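Local coordinates for protein Cd1 (Flavonifractor plautii, PDB 7D39) that binds flavin mononucleotide and probably acts as a flavone reductase, an ene-reductase that initiates flavone and flavonol catabolism in gut bacteria, at residues L160-M165 / S266-H271; D103-R108 / P164-I169. All blocks are in the same frame, centred on the assembly; numbering follows the deposited sequence.

Interaction 1. Residues L160-M165 / S266-H271; sequences LALTPM and SGKFIH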
loop_
_atom_site.group_PDB
_atom_site.type_symbol
_atom_site.label_atom_id
_atom_site.label_comp_id
_atom_site.label_asym_id
_atom_site.label_seq_id
_atom_site.Cartn_x
_atom_site.Cartn_y
_atom_site.Cartn_z
ATOM N N LEU A 160 -0.309 0.358 -0.762
ATOM C CA LEU A 160 -0.076 0.713 0.634
ATOM C C LEU A 160 1.355 0.383 1.052
ATOM O O LEU A 160 2.021 1.190 1.712
ATOM C CB LEU A 160 -1.091 0.007 1.530
ATOM C CG LEU A 160 -0.844 0.215 3.030
ATOM C CD1 LEU A 160 -0.949 1.705 3.355
ATOM C CD2 LEU A 160 -1.818 -0.571 3.888
ATOM N N ALA A 161 1.849 -0.795 0.660
ATOM C CA ALA A 161 3.215 -1.200 0.993
ATOM C C ALA A 161 4.252 -0.377 0.241
ATOM O O ALA A 161 5.363 -0.174 0.746
ATOM C CB ALA A 161 3.423 -2.681 0.679
ATOM N N LEU A 162 3.902 0.097 -0.957
ATOM C CA LEU A 162 4.870 0.756 -1.829
ATOM C C LEU A 162 5.439 2.015 -1.196
ATOM O O LEU A 162 6.623 2.323 -1.368
ATOM C CB LEU A 162 4.216 1.090 -3.169
ATOM C CG LEU A 162 5.050 1.867 -4.178
ATOM C CD1 LEU A 162 4.583 1.523 -5.573
ATOM C CD2 LEU A 162 4.910 3.357 -3.935
ATOM N N THR A 163 4.608 2.784 -0.497
ATOM C CA THR A 163 5.074 4.062 0.030
ATOM C C THR A 163 6.251 3.879 0.979
ATOM O O THR A 163 7.317 4.454 0.732
ATOM C CB THR A 163 3.875 4.809 0.635
ATOM O OG1 THR A 163 3.107 5.373 -0.435
ATOM C CG2 THR A 163 4.281 5.928 1.592
ATOM N N PRO A 164 6.140 3.091 2.060
ATOM C CA PRO A 164 7.303 2.837 2.925
ATOM C C PRO A 164 8.201 1.706 2.454
ATOM O O PRO A 164 9.163 1.377 3.155
ATOM C CB PRO A 164 6.654 2.470 4.263
ATOM C CG PRO A 164 5.374 1.793 3.843
ATOM C CD PRO A 164 4.894 2.570 2.642
HETATM N N MSE A 165 7.922 1.115 1.299
HETATM C CA MSE A 165 8.691 -0.015 0.786
HETATM C C MSE A 165 8.763 -1.189 1.759
HETATM O O MSE A 165 9.787 -1.853 1.868
HETATM C CB MSE A 165 10.099 0.432 0.411
HETATM C CG MSE A 165 10.140 1.256 -0.853
HETATM SE SE MSE A 165 11.921 2.001 -1.198
HETATM C CE MSE A 165 12.907 0.353 -1.521
ATOM N N SER A 266 15.881 4.733 -5.412
ATOM C CA SER A 266 16.291 5.562 -6.536
ATOM C C SER A 266 15.087 6.240 -7.174
ATOM O O SER A 266 15.080 7.459 -7.386
ATOM C CB SER A 266 17.049 4.701 -7.548
ATOM O OG SER A 266 17.526 5.461 -8.638
ATOM N N GLY A 267 14.039 5.465 -7.461
ATOM C CA GLY A 267 12.861 6.041 -8.077
ATOM C C GLY A 267 12.164 7.048 -7.194
ATOM O O GLY A 267 11.629 8.045 -7.692
ATOM N N LYS A 268 12.168 6.815 -5.878
ATOM C CA LYS A 268 11.527 7.742 -4.954
ATOM C C LYS A 268 12.302 9.053 -4.858
ATOM O O LYS A 268 11.701 10.125 -4.761
ATOM C CB LYS A 268 11.385 7.095 -3.578
ATOM C CG LYS A 268 10.264 6.059 -3.472
ATOM C CD LYS A 268 10.080 5.566 -2.032
ATOM C CE LYS A 268 9.042 4.431 -1.971
ATOM N NZ LYS A 268 7.778 4.838 -2.644
ATOM N N PHE A 269 13.634 8.984 -4.862
ATOM C CA PHE A 269 14.444 10.195 -4.831
ATOM C C PHE A 269 14.173 11.056 -6.055
ATOM O O PHE A 269 13.972 12.272 -5.942
ATOM C CB PHE A 269 15.927 9.824 -4.742
ATOM C CG PHE A 269 16.323 9.244 -3.412
ATOM C CD1 PHE A 269 15.624 9.590 -2.259
ATOM C CD2 PHE A 269 17.383 8.354 -3.303
ATOM C CE1 PHE A 269 15.975 9.059 -1.031
ATOM C CE2 PHE A 269 17.734 7.820 -2.070
ATOM C CZ PHE A 269 17.028 8.164 -0.935
ATOM N N ILE A 270 14.120 10.437 -7.232
ATOM C CA ILE A 270 13.793 11.177 -8.446
ATOM C C ILE A 270 12.408 11.791 -8.330
ATOM O O ILE A 270 12.202 12.978 -8.608
ATOM C CB ILE A 270 13.883 10.259 -9.677
ATOM C CG1 ILE A 270 15.316 9.773 -9.879
ATOM C CG2 ILE A 270 13.377 11.001 -10.904
ATOM C CD1 ILE A 270 15.420 8.629 -10.843
ATOM N N HIS A 271 11.431 10.974 -7.953
ATOM C CA HIS A 271 10.062 11.452 -7.862
ATOM C C HIS A 271 9.975 12.628 -6.906
ATOM O O HIS A 271 9.362 13.653 -7.211
ATOM C CB HIS A 271 9.157 10.307 -7.411
ATOM C CG HIS A 271 7.708 10.661 -7.354
ATOM N ND1 HIS A 271 6.944 10.461 -6.226
ATOM C CD2 HIS A 271 6.874 11.169 -8.291
ATOM C CE1 HIS A 271 5.704 10.844 -6.466
ATOM N NE2 HIS A 271 5.636 11.278 -7.711
#

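Interaction 2. Residues D103-R108 / P164-I169; sequences DRFGPR and PMWKVI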
loop_
_atom_site.group_PDB
_atom_site.type_symbol
_atom_site.label_atom_id
_atom_site.label_comp_id
_atom_site.label_asym_id
_atom_site.label_seq_id
_atom_site.Cartn_x
_atom_site.Cartn_y
_atom_site.Cartn_z
ATOM N N ASP A 103 -3.733 7.006 1.163
ATOM C CA ASP A 103 -3.517 8.440 0.981
ATOM C C ASP A 103 -2.743 9.013 2.150
ATOM O O ASP A 103 -1.853 9.845 1.970
ATOM C CB ASP A 103 -4.843 9.200 0.858
ATOM C CG ASP A 103 -5.701 8.741 -0.314
ATOM O OD1 ASP A 103 -5.178 8.089 -1.246
ATOM O OD2 ASP A 103 -6.913 9.054 -0.289
ATOM N N ARG A 104 -3.071 8.582 3.361
ATOM C CA ARG A 104 -2.521 9.233 4.531
ATOM C C ARG A 104 -1.176 8.668 4.948
ATOM O O ARG A 104 -0.524 9.257 5.813
ATOM C CB ARG A 104 -3.540 9.167 5.668
ATOM C CG ARG A 104 -4.654 10.138 5.337
ATOM C CD ARG A 104 -5.628 10.327 6.416
ATOM N NE ARG A 104 -5.066 10.950 7.603
ATOM C CZ ARG A 104 -5.756 11.027 8.733
ATOM N NH1 ARG A 104 -6.977 10.526 8.768
ATOM N NH2 ARG A 104 -5.240 11.588 9.813
ATOM N N PHE A 105 -0.742 7.557 4.351
ATOM C CA PHE A 105 0.637 7.121 4.528
ATOM C C PHE A 105 1.608 8.087 3.863
ATOM O O PHE A 105 2.744 8.231 4.320
ATOM C CB PHE A 105 0.833 5.712 3.953
ATOM C CG PHE A 105 0.793 4.613 4.986
ATOM C CD1 PHE A 105 -0.170 4.607 5.989
ATOM C CD2 PHE A 105 1.710 3.570 4.942
ATOM C CE1 PHE A 105 -0.202 3.579 6.938
ATOM C CE2 PHE A 105 1.685 2.551 5.886
ATOM C CZ PHE A 105 0.719 2.550 6.883
ATOM N N GLY A 106 1.175 8.742 2.789
ATOM C CA GLY A 106 2.027 9.540 1.938
ATOM C C GLY A 106 2.973 10.467 2.669
ATOM O O GLY A 106 4.197 10.365 2.550
ATOM N N PRO A 107 2.418 11.412 3.430
ATOM C CA PRO A 107 3.247 12.432 4.086
ATOM C C PRO A 107 3.974 11.969 5.339
ATOM O O PRO A 107 4.717 12.758 5.927
ATOM C CB PRO A 107 2.222 13.527 4.430
ATOM C CG PRO A 107 1.089 13.305 3.461
ATOM C CD PRO A 107 1.003 11.808 3.376
ATOM N N ARG A 108 3.803 10.737 5.781
ATOM C CA ARG A 108 4.450 10.292 7.004
ATOM C C ARG A 108 5.352 9.081 6.819
ATOM O O ARG A 108 6.242 8.862 7.647
ATOM C CB ARG A 108 3.392 9.963 8.073
ATOM C CG ARG A 108 2.969 11.124 8.985
ATOM C CD ARG A 108 1.732 10.720 9.800
ATOM N NE ARG A 108 1.857 11.012 11.226
ATOM C CZ ARG A 108 2.683 10.386 12.065
ATOM N NH1 ARG A 108 3.486 9.430 11.639
ATOM N NH2 ARG A 108 2.719 10.732 13.345
ATOM N N PRO A 164 6.140 3.091 2.060
ATOM C CA PRO A 164 7.303 2.837 2.925
ATOM C C PRO A 164 8.201 1.706 2.454
ATOM O O PRO A 164 9.163 1.377 3.155
ATOM C CB PRO A 164 6.654 2.470 4.263
ATOM C CG PRO A 164 5.374 1.793 3.843
ATOM C CD PRO A 164 4.894 2.570 2.642
HETATM N N MSE A 165 7.922 1.115 1.299
HETATM C CA MSE A 165 8.691 -0.015 0.786
HETATM C C MSE A 165 8.763 -1.189 1.759
HETATM O O MSE A 165 9.787 -1.853 1.868
HETATM C CB MSE A 165 10.099 0.432 0.411
HETATM C CG MSE A 165 10.140 1.256 -0.853
HETATM SE SE MSE A 165 11.921 2.001 -1.198
HETATM C CE MSE A 165 12.907 0.353 -1.521
ATOM N N TRP A 166 7.675 -1.441 2.475
ATOM C CA TRP A 166 7.586 -2.663 3.258
ATOM C C TRP A 166 7.612 -3.880 2.344
ATOM O O TRP A 166 7.113 -3.849 1.215
ATOM C CB TRP A 166 6.306 -2.664 4.090
ATOM C CG TRP A 166 6.329 -1.686 5.195
ATOM C CD1 TRP A 166 7.419 -1.064 5.705
ATOM C CD2 TRP A 166 5.207 -1.212 5.937
ATOM N NE1 TRP A 166 7.057 -0.244 6.727
ATOM C CE2 TRP A 166 5.698 -0.307 6.888
ATOM C CE3 TRP A 166 3.837 -1.473 5.898
ATOM C CZ2 TRP A 166 4.869 0.351 7.791
ATOM C CZ3 TRP A 166 3.014 -0.822 6.796
ATOM C CH2 TRP A 166 3.534 0.082 7.732
ATOM N N LYS A 167 8.185 -4.971 2.840
ATOM C CA LYS A 167 8.348 -6.162 2.014
ATOM C C LYS A 167 7.072 -7.002 2.065
ATOM O O LYS A 167 6.698 -7.520 3.121
ATOM C CB LYS A 167 9.563 -6.963 2.470
ATOM C CG LYS A 167 9.701 -8.307 1.767
ATOM C CD LYS A 167 10.905 -9.074 2.278
ATOM C CE LYS A 167 12.213 -8.544 1.697
ATOM N NZ LYS A 167 13.286 -8.452 2.736
ATOM N N VAL A 168 6.405 -7.137 0.921
ATOM C CA VAL A 168 5.184 -7.926 0.825
ATOM C C VAL A 168 5.526 -9.410 0.854
ATOM O O VAL A 168 6.388 -9.876 0.107
ATOM C CB VAL A 168 4.416 -7.560 -0.455
ATOM C CG1 VAL A 168 3.119 -8.373 -0.590
ATOM C CG2 VAL A 168 4.088 -6.086 -0.471
ATOM N N ILE A 169 4.833 -10.173 1.697
ATOM C CA ILE A 169 5.090 -11.608 1.711
ATOM C C ILE A 169 4.009 -12.352 0.933
ATOM O O ILE A 169 4.311 -13.104 -0.005
ATOM C CB ILE A 169 5.234 -12.132 3.149
ATOM C CG1 ILE A 169 6.287 -11.311 3.901
ATOM C CG2 ILE A 169 5.588 -13.623 3.148
ATOM C CD1 ILE A 169 7.709 -11.440 3.347
#

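Interaction 1. Residues L160-M165 / S266-H271
A Schellman motif closes helix 153-162 of the flavodoxin-like domain, and the lysine K268, sent across from helix 265-285, reaches L162, T163 and M165 in this helix end. Carbonyl groups at a helix C-terminus lack the next turn of amides, and here a side chain from a distant part of the chain supplies a donor. In the motif itself, W166 N turns back to A161 O, M165 N makes a weak bond to L162 O, and M165 takes the positive phi of the C' position (56°). K268 NZ donates to L162 O at 3.0 Å, approaching from above the carbonyl plane, with a C=O...N angle of 129°. The same oxygen is thus shared between a backbone amide and an ammonium group. K268 runs extended from CB to CE and then bends at its last torsion (chi4 -52°), which turns NZ aside from the line of the chain. H262 O accepts a second hydrogen bond from NZ, while D110 forms a long, weak ion pair with it. The methylenes are used as well: K268 CE lies 3.2 Å from T163 O, and the selenomethionine M165 runs antiparallel alongside K268, with CG of M165 3.5 Å from CE of K268. On L162, which also touches L235 and H262, the CD2 methyl lies 3.5 Å from K268 NZ.

Interaction 2. Residues D103-R108 / P164-I169
F105, on helix 96-109, meets P164 and W166, an example of packing between a helix and the turn that feeds the edge strand, 167-174, of a flavodoxin-like parallel sheet. From CB, which points toward the turn, the side chain carries its ring out with one edge leading. CD2 comes first, 4.1 Å from P164 CD. CE2, one bond further, lies 3.6 Å from W166 CH2 and nearly as close to CZ3, and CZ at the tip is 3.8 Å from the same CH2. The result is an offset edge-to-face pair: the edge of F105 is turned toward the face of the tryptophan six-membered ring, the planes stand at 86°, and the centroids are 5.6 Å apart. W166 keeps CG beside its own backbone N (chi1 -70°), which folds the indole back under P164, two residues earlier, and P164 CG sits 3.6 Å above the indole plane, over its centre. F70 and L74 of helix 70-79 also touch F105, and I139 touches W166. Because F105, P164 and W166 meet through carbon atoms alone, the attraction is mainly dispersion, probably with a small electrostatic term from the F105 edge near the CZ3-CH2 rim of the indole.

Overall arrangement
Interactions 1 and 2 share P164 and M165, the turn between helix 153-162 and strand 167-174, and their centres lie about 8 Å apart. Interaction 2 is buried, about 5 Å from the centre of the chain, and joins elements of the flavodoxin-like domain through rings alone. Interaction 1 is only partly buried, about 11 Å from that centre; it brings in the later helix 265-285 and relies on a polar bond backed by methylenes. Apolar packing also bridges the two: A161 CB lies 3.7 Å from V168 CG2, and L160 CD1 packs 3.6 Å from F105 CD2, joining helix 153-162 to F105 of helix 96-109.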